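Local structure of LPXTG cell wall surface protein (4IGB) at residues 117-122 with 203-208; 311-316 with 407-412. The protein is a peptidoglycan-anchored surface protein of Streptococcus gordonii that probably acts as an adhesin, with this chain holding its N-terminal N1 and N2 domains. All coordinates share one frame; numbering follows the deposited sequence.

Interaction 1 belongs to the N-terminal domain and interaction 2 to the N2 domain. They come in series along the chain: the first closes before the second opens. Their centres are 63 Å apart, their nearest atoms about 45 Å, and they lie on opposite sides of the centre of the chain. They share no strand or sheet. Interaction 1 is a surface contact between the end of strand 103-118 and the loop leading to strand 210-214. Interaction 2 is a buried contact between strands 310-317 and 409-417. Each therefore ties together parts of its own domain, and neither bridges the two domains.

Interaction 1: residues 117-122 with 203-208; sequences HYLNTA and DANNLK
Leu119 meets Leu207 and Asn205 with a single methyl, CD2. The apolar part is a methyl-to-methyl touch between Leu119 CD2 and Leu207 CD1 at 3.6 Å. In Leu207 the CG lies anti to the carbonyl carbon (chi1 -67°) and CD1 is the extended branch, which carries that methyl to Leu119. Both leucines also rest on Trp171 of strand 170-182. Leu119 is just past the end of strand 103-118, so the contact joins this strand end to the loop before strand 210-214.

The mixed contacts are looser. Leu119 CD2 lies 3.9 Å from Asn205 ND2, with the two side chains at about a right angle. Thr121 CG2 reaches Asn205 OD1 only at 4.2 Å. The hydroxyl of Thr121 is used elsewhere: Thr121 is the N-cap residue of helix 122-129, and its OG1 caps Ala124 N.

The polar bonds lie inside the loop. Asp203 starts a type I turn that runs to Asn206, and its carboxylate makes an Asx turn. OD1 of Asp203 accepts from Asn205 N at 2.8 Å and from Leu207 N at 2.9 Å. The two donors come from opposite faces of the carboxylate: Asn205 N is 68° out of the plane, Leu207 N is 27° out on the syn side. OD2 accepts from Glu277 N and, weakly, from Asn205 ND2. The same loop carries Asp198 and Asp200, which bind sodium together with Thr248.

The chemistry implies a division of labour. Asp203 helps hold the backbone that carries Asn205 and Leu207, whereas the join to residues 117-122 rests on van der Waals contacts: Leu119 CD2 against Leu207 CD1 and the Asn205 amide, with Thr121 CG2 more loosely placed.

Interaction 2: residues 311-316 with 407-412; sequences VTYKAT and EKIDNT
Tyr313 lays one face of its ring over the side chain of Asn411. Their strands face each other across the interior of the N2 domain, in a layered arrangement consistent with the beta-sandwich of Gram-positive adhesins. The short strand axes are 10.4 Å apart and run in nearly the same direction, 21° from parallel.

The ring and the amide are stacked, with planes 26° apart. CG of Asn411 stands anti to the backbone N (chi1 -176°), which places the amide across the ring. Asn411 CB packs tightly on Tyr313 CE1 at 3.3 Å. The amide oxygen OD1 sits above the ring toward its rim, 3.5 Å from Tyr313 CD1, and accepts a hydrogen bond from Gln337 NE2. Ile409 CG2 makes a van der Waals contact with Tyr313 OH at 3.7 Å, and Ile409 also packs on Leu343 together with Tyr313.

A water links the hydroxyl of Tyr313 to the facing strand. It is 3.2 Å from Tyr313 OH, accepts from Asn411 ND2 at 3.3 Å, and donates to Asp410 O at 2.7 Å. A second water donates to Ile409 O, but its link to Tyr313 OH is too short to be more than doubtful.

Interaction 1: residues 117-122 with 203-208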
ATOM      1  N   HIS B 117      16.893 -20.804  -8.775  1.00 25.04           N
ATOM      2  CA  HIS B 117      17.083 -22.167  -8.299  1.00 21.31           C
ATOM      3  C   HIS B 117      17.063 -23.142  -9.470  1.00 27.13           C
ATOM      4  O   HIS B 117      16.021 -23.375 -10.086  1.00 24.65           O
ATOM      5  CB  HIS B 117      15.994 -22.549  -7.285  1.00 24.91           C
ATOM      6  CG  HIS B 117      16.092 -21.804  -5.987  1.00 35.68           C
ATOM      7  ND1 HIS B 117      16.796 -22.286  -4.903  1.00 36.78           N
ATOM      8  CD2 HIS B 117      15.595 -20.602  -5.609  1.00 28.55           C
ATOM      9  CE1 HIS B 117      16.718 -21.419  -3.909  1.00 31.09           C
ATOM     10  NE2 HIS B 117      15.998 -20.387  -4.313  1.00 30.94           N
ATOM     11  N   TYR B 118      18.224 -23.703  -9.781  1.00 28.50           N
ATOM     12  CA  TYR B 118      18.335 -24.680 -10.859  1.00 27.87           C
ATOM     13  C   TYR B 118      17.394 -25.875 -10.628  1.00 26.08           C
ATOM     14  O   TYR B 118      17.359 -26.451  -9.538  1.00 29.35           O
ATOM     15  CB  TYR B 118      19.786 -25.148 -10.995  1.00 28.52           C
ATOM     16  CG  TYR B 118      20.035 -25.999 -12.221  1.00 36.13           C
ATOM     17  CD1 TYR B 118      19.860 -25.471 -13.501  1.00 33.66           C
ATOM     18  CD2 TYR B 118      20.451 -27.319 -12.105  1.00 33.19           C
ATOM     19  CE1 TYR B 118      20.089 -26.233 -14.631  1.00 36.50           C
ATOM     20  CE2 TYR B 118      20.686 -28.094 -13.236  1.00 33.38           C
ATOM     21  CZ  TYR B 118      20.502 -27.542 -14.491  1.00 36.37           C
ATOM     22  OH  TYR B 118      20.726 -28.295 -15.615  1.00 42.00           O
ATOM     23  N   LEU B 119      16.622 -26.235 -11.650  1.00 26.93           N
ATOM     24  CA  LEU B 119      15.598 -27.266 -11.503  1.00 24.44           C
ATOM     25  C   LEU B 119      16.121 -28.707 -11.610  1.00 30.66           C
ATOM     26  O   LEU B 119      15.415 -29.645 -11.272  1.00 34.24           O
ATOM     27  CB  LEU B 119      14.481 -27.048 -12.513  1.00 28.53           C
ATOM     28  CG  LEU B 119      13.405 -26.035 -12.121  1.00 30.83           C
ATOM     29  CD1 LEU B 119      12.572 -25.679 -13.338  1.00 29.74           C
ATOM     30  CD2 LEU B 119      12.529 -26.592 -11.001  1.00 20.97           C
ATOM     31  N   ASN B 120      17.349 -28.885 -12.080  1.00 30.22           N
ATOM     32  CA  ASN B 120      17.924 -30.231 -12.148  1.00 41.14           C
ATOM     33  C   ASN B 120      17.024 -31.250 -12.851  1.00 33.29           C
ATOM     34  O   ASN B 120      16.707 -32.304 -12.305  1.00 35.17           O
ATOM     35  CB  ASN B 120      18.271 -30.729 -10.744  1.00 40.49           C
ATOM     36  CG  ASN B 120      19.652 -30.306 -10.311  1.00 60.48           C
ATOM     37  OD1 ASN B 120      19.815 -29.498  -9.391  1.00 58.81           O
ATOM     38  ND2 ASN B 120      20.666 -30.850 -10.980  1.00 61.73           N
ATOM     39  N   THR B 121      16.604 -30.914 -14.061  1.00 36.74           N
ATOM     40  CA  THR B 121      15.784 -31.807 -14.856  1.00 35.23           C
ATOM     41  C   THR B 121      16.369 -31.851 -16.249  1.00 38.95           C
ATOM     42  O   THR B 121      17.237 -31.044 -16.585  1.00 34.01           O
ATOM     43  CB  THR B 121      14.345 -31.308 -14.949  1.00 34.69           C
ATOM     44  OG1 THR B 121      14.334 -29.995 -15.518  1.00 35.49           O
ATOM     45  CG2 THR B 121      13.709 -31.267 -13.571  1.00 36.68           C
ATOM     46  N   ALA B 122      15.898 -32.793 -17.061  1.00 42.34           N
ATOM     47  CA  ALA B 122      16.340 -32.865 -18.446  1.00 42.04           C
ATOM     48  C   ALA B 122      16.012 -31.549 -19.153  1.00 34.38           C
ATOM     49  O   ALA B 122      16.834 -31.021 -19.889  1.00 34.42           O
ATOM     50  CB  ALA B 122      15.687 -34.046 -19.165  1.00 35.78           C
ATOM     51  N   ASP B 203       3.486 -27.266  -9.605  1.00 31.99           N
ATOM     52  CA  ASP B 203       3.984 -28.091 -10.704  1.00 30.13           C
ATOM     53  C   ASP B 203       4.263 -29.526 -10.254  1.00 30.69           C
ATOM     54  O   ASP B 203       4.001 -29.882  -9.104  1.00 25.59           O
ATOM     55  CB  ASP B 203       5.213 -27.459 -11.382  1.00 26.75           C
ATOM     56  CG  ASP B 203       6.446 -27.419 -10.483  1.00 29.14           C
ATOM     57  OD1 ASP B 203       6.434 -28.050  -9.403  1.00 28.98           O
ATOM     58  OD2 ASP B 203       7.443 -26.756 -10.874  1.00 25.27           O
ATOM     59  N   ALA B 204       4.791 -30.346 -11.157  1.00 35.86           N
ATOM     60  CA  ALA B 204       5.117 -31.736 -10.817  1.00 39.93           C
ATOM     61  C   ALA B 204       6.432 -31.879 -10.047  1.00 38.83           C
ATOM     62  O   ALA B 204       6.823 -32.986  -9.691  1.00 44.02           O
ATOM     63  CB  ALA B 204       5.131 -32.613 -12.070  1.00 37.64           C
ATOM     64  N   ASN B 205       7.123 -30.767  -9.793  1.00 33.75           N
ATOM     65  CA  ASN B 205       8.315 -30.802  -8.948  1.00 32.95           C
ATOM     66  C   ASN B 205       7.877 -30.587  -7.507  1.00 38.26           C
ATOM     67  O   ASN B 205       8.702 -30.452  -6.597  1.00 42.45           O
ATOM     68  CB  ASN B 205       9.306 -29.709  -9.347  1.00 39.56           C
ATOM     69  CG  ASN B 205       9.565 -29.666 -10.841  1.00 48.08           C
ATOM     70  OD1 ASN B 205      10.110 -30.615 -11.407  1.00 36.99           O
ATOM     71  ND2 ASN B 205       9.175 -28.569 -11.487  1.00 35.57           N
ATOM     72  N   ASN B 206       6.559 -30.561  -7.327  1.00 36.79           N
ATOM     73  CA  ASN B 206       5.919 -30.143  -6.082  1.00 43.02           C
ATOM     74  C   ASN B 206       6.417 -28.796  -5.564  1.00 39.65           C
ATOM     75  O   ASN B 206       6.434 -28.544  -4.358  1.00 36.69           O
ATOM     76  CB  ASN B 206       6.035 -31.211  -4.998  1.00 48.68           C
ATOM     77  CG  ASN B 206       4.877 -31.162  -4.015  1.00 49.95           C
ATOM     78  OD1 ASN B 206       3.733 -30.893  -4.397  1.00 52.52           O
ATOM     79  ND2 ASN B 206       5.171 -31.406  -2.742  1.00 48.53           N
ATOM     80  N   LEU B 207       6.836 -27.938  -6.487  1.00 27.38           N
ATOM     81  CA  LEU B 207       7.062 -26.541  -6.158  1.00 27.50           C
ATOM     82  C   LEU B 207       5.703 -25.872  -6.100  1.00 22.94           C
ATOM     83  O   LEU B 207       4.781 -26.269  -6.800  1.00 29.03           O
ATOM     84  CB  LEU B 207       7.928 -25.867  -7.217  1.00 22.97           C
ATOM     85  CG  LEU B 207       9.356 -26.382  -7.269  1.00 33.27           C
ATOM     86  CD1 LEU B 207      10.080 -25.829  -8.488  1.00 25.53           C
ATOM     87  CD2 LEU B 207      10.060 -26.009  -5.978  1.00 28.68           C
ATOM     88  N   LYS B 208       5.576 -24.848  -5.277  1.00 23.83           N
ATOM     89  CA  LYS B 208       4.298 -24.172  -5.127  1.00 19.48           C
ATOM     90  C   LYS B 208       4.496 -22.671  -5.166  1.00 22.19           C
ATOM     91  O   LYS B 208       5.395 -22.134  -4.528  1.00 20.34           O
ATOM     92  CB  LYS B 208       3.657 -24.572  -3.802  1.00 26.48           C
ATOM     93  CG  LYS B 208       3.488 -26.083  -3.637  1.00 36.37           C
ATOM     94  CD  LYS B 208       3.268 -26.473  -2.184  1.00 41.11           C
ATOM     95  CE  LYS B 208       3.022 -27.981  -2.051  1.00 47.95           C
ATOM     96  NZ  LYS B 208       3.011 -28.426  -0.624  1.00 50.36           N
TER

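Interaction 2: residues 311-316 with 407-412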
ATOM      1  N   VAL B 311     -11.762  32.569  17.966  1.00 32.43           N
ATOM      2  CA  VAL B 311     -11.608  31.935  16.670  1.00 22.25           C
ATOM      3  C   VAL B 311     -12.144  30.515  16.810  1.00 27.78           C
ATOM      4  O   VAL B 311     -11.797  29.788  17.745  1.00 25.71           O
ATOM      5  CB  VAL B 311     -10.155  31.983  16.117  1.00 36.71           C
ATOM      6  CG1 VAL B 311      -9.395  33.194  16.663  1.00 32.54           C
ATOM      7  CG2 VAL B 311      -9.415  30.709  16.425  1.00 40.70           C
ATOM      8  N   THR B 312     -13.031  30.148  15.894  1.00 23.30           N
ATOM      9  CA  THR B 312     -13.779  28.913  16.006  1.00 17.21           C
ATOM     10  C   THR B 312     -13.503  28.042  14.803  1.00 24.79           C
ATOM     11  O   THR B 312     -13.635  28.493  13.666  1.00 29.52           O
ATOM     12  CB  THR B 312     -15.291  29.209  16.072  1.00 29.71           C
ATOM     13  OG1 THR B 312     -15.535  30.138  17.129  1.00 27.00           O
ATOM     14  CG2 THR B 312     -16.088  27.939  16.325  1.00 24.36           C
ATOM     15  N   TYR B 313     -13.135  26.792  15.057  1.00 22.49           N
ATOM     16  CA  TYR B 313     -12.822  25.853  13.997  1.00 19.81           C
ATOM     17  C   TYR B 313     -13.920  24.805  13.853  1.00 22.47           C
ATOM     18  O   TYR B 313     -14.317  24.180  14.826  1.00 23.85           O
ATOM     19  CB  TYR B 313     -11.482  25.169  14.277  1.00 18.85           C
ATOM     20  CG  TYR B 313     -10.286  26.117  14.264  1.00 26.68           C
ATOM     21  CD1 TYR B 313      -9.805  26.645  13.070  1.00 27.05           C
ATOM     22  CD2 TYR B 313      -9.639  26.470  15.439  1.00 24.70           C
ATOM     23  CE1 TYR B 313      -8.715  27.508  13.045  1.00 25.56           C
ATOM     24  CE2 TYR B 313      -8.536  27.339  15.427  1.00 27.30           C
ATOM     25  CZ  TYR B 313      -8.084  27.848  14.226  1.00 25.84           C
ATOM     26  OH  TYR B 313      -7.003  28.699  14.196  1.00 24.16           O
ATOM     27  N   LYS B 314     -14.413  24.628  12.634  1.00 23.26           N
ATOM     28  CA  LYS B 314     -15.383  23.584  12.358  1.00 23.97           C
ATOM     29  C   LYS B 314     -14.732  22.559  11.459  1.00 19.28           C
ATOM     30  O   LYS B 314     -14.283  22.877  10.356  1.00 21.08           O
ATOM     31  CB  LYS B 314     -16.623  24.155  11.671  1.00 24.88           C
ATOM     32  CG  LYS B 314     -17.764  23.150  11.499  1.00 26.16           C
ATOM     33  CD  LYS B 314     -18.963  23.807  10.795  1.00 30.50           C
ATOM     34  CE  LYS B 314     -20.101  22.819  10.547  1.00 45.21           C
ATOM     35  NZ  LYS B 314     -21.173  23.403   9.680  1.00 47.78           N
ATOM     36  N   ALA B 315     -14.677  21.326  11.937  1.00 18.23           N
ATOM     37  CA  ALA B 315     -14.087  20.254  11.153  1.00 24.52           C
ATOM     38  C   ALA B 315     -15.097  19.158  10.880  1.00 19.99           C
ATOM     39  O   ALA B 315     -15.740  18.636  11.795  1.00 18.88           O
ATOM     40  CB  ALA B 315     -12.866  19.684  11.857  1.00 21.80           C
ATOM     41  N   THR B 316     -15.218  18.800   9.612  1.00 21.43           N
ATOM     42  CA  THR B 316     -16.143  17.757   9.200  1.00 23.00           C
ATOM     43  C   THR B 316     -15.381  16.537   8.717  1.00 20.82           C
ATOM     44  O   THR B 316     -14.611  16.613   7.760  1.00 20.85           O
ATOM     45  CB  THR B 316     -17.020  18.270   8.081  1.00 25.94           C
ATOM     46  OG1 THR B 316     -17.701  19.444   8.539  1.00 23.37           O
ATOM     47  CG2 THR B 316     -18.020  17.200   7.641  1.00 29.47           C
ATOM     48  N   GLU B 407       2.898  35.397  11.177  1.00 63.07           N
ATOM     49  CA  GLU B 407       1.848  36.394  10.991  1.00 53.52           C
ATOM     50  C   GLU B 407       0.505  35.743  11.216  1.00 61.29           C
ATOM     51  O   GLU B 407       0.028  35.678  12.349  1.00 68.38           O
ATOM     52  CB  GLU B 407       1.891  37.018   9.594  1.00 50.14           C
ATOM     53  CG  GLU B 407       0.969  38.237   9.412  1.00 52.30           C
ATOM     54  CD  GLU B 407      -0.526  37.882   9.328  1.00 71.11           C
ATOM     55  OE1 GLU B 407      -1.073  37.771   8.206  1.00 75.81           O
ATOM     56  OE2 GLU B 407      -1.164  37.728  10.387  1.00 59.87           O
ATOM     57  N   LYS B 408      -0.091  35.258  10.127  1.00 51.71           N
ATOM     58  CA  LYS B 408      -1.439  34.693  10.143  1.00 44.98           C
ATOM     59  C   LYS B 408      -1.493  33.468  11.041  1.00 33.54           C
ATOM     60  O   LYS B 408      -0.487  32.798  11.249  1.00 31.86           O
ATOM     61  CB  LYS B 408      -1.875  34.322   8.724  1.00 39.55           C
ATOM     62  CG  LYS B 408      -0.954  33.310   8.073  1.00 50.52           C
ATOM     63  CD  LYS B 408      -1.180  33.195   6.571  1.00 64.81           C
ATOM     64  CE  LYS B 408      -0.164  32.226   5.938  1.00 65.62           C
ATOM     65  NZ  LYS B 408      -0.803  31.037   5.281  1.00 48.86           N
ATOM     66  N   ILE B 409      -2.663  33.186  11.592  1.00 29.60           N
ATOM     67  CA  ILE B 409      -2.803  31.985  12.389  1.00 33.14           C
ATOM     68  C   ILE B 409      -3.319  30.889  11.483  1.00 28.19           C
ATOM     69  O   ILE B 409      -4.403  31.014  10.911  1.00 34.55           O
ATOM     70  CB  ILE B 409      -3.748  32.178  13.577  1.00 33.49           C
ATOM     71  CG1 ILE B 409      -3.190  33.232  14.531  1.00 28.73           C
ATOM     72  CG2 ILE B 409      -3.946  30.856  14.306  1.00 25.61           C
ATOM     73  CD1 ILE B 409      -4.217  33.759  15.511  1.00 27.61           C
ATOM     74  N   ASP B 410      -2.517  29.837  11.336  1.00 30.16           N
ATOM     75  CA  ASP B 410      -2.860  28.671  10.523  1.00 28.83           C
ATOM     76  C   ASP B 410      -3.430  27.557  11.384  1.00 37.79           C
ATOM     77  O   ASP B 410      -3.193  27.505  12.597  1.00 21.52           O
ATOM     78  CB  ASP B 410      -1.617  28.146   9.790  1.00 31.27           C
ATOM     79  CG  ASP B 410      -1.137  29.096   8.712  1.00 44.46           C
ATOM     80  OD1 ASP B 410      -1.989  29.808   8.135  1.00 40.46           O
ATOM     81  OD2 ASP B 410       0.082  29.139   8.443  1.00 43.13           O
ATOM     82  N   ASN B 411      -4.169  26.650  10.751  1.00 21.84           N
ATOM     83  CA  ASN B 411      -4.670  25.481  11.453  1.00 21.44           C
ATOM     84  C   ASN B 411      -4.932  24.314  10.491  1.00 22.73           C
ATOM     85  O   ASN B 411      -5.341  24.514   9.343  1.00 24.33           O
ATOM     86  CB  ASN B 411      -5.924  25.847  12.243  1.00 21.98           C
ATOM     87  CG  ASN B 411      -6.442  24.699  13.081  1.00 28.06           C
ATOM     88  OD1 ASN B 411      -7.437  24.072  12.732  1.00 17.80           O
ATOM     89  ND2 ASN B 411      -5.756  24.405  14.188  1.00 21.30           N
ATOM     90  N   THR B 412      -4.661  23.106  10.968  1.00 20.83           N
ATOM     91  CA  THR B 412      -4.893  21.878  10.212  1.00 22.74           C
ATOM     92  C   THR B 412      -5.336  20.822  11.215  1.00 23.63           C
ATOM     93  O   THR B 412      -4.828  20.774  12.339  1.00 23.86           O
ATOM     94  CB  THR B 412      -3.609  21.418   9.464  1.00 23.65           C
ATOM     95  OG1 THR B 412      -3.334  22.333   8.399  1.00 32.28           O
ATOM     96  CG2 THR B 412      -3.766  20.009   8.861  1.00 23.45           C
TER
HETATM   97  O   HOH W   1      -4.304  27.220  15.091  1.00 24.56           O
HETATM   98  O   HOH W   2      -7.069  30.147  12.102  1.00 25.87           O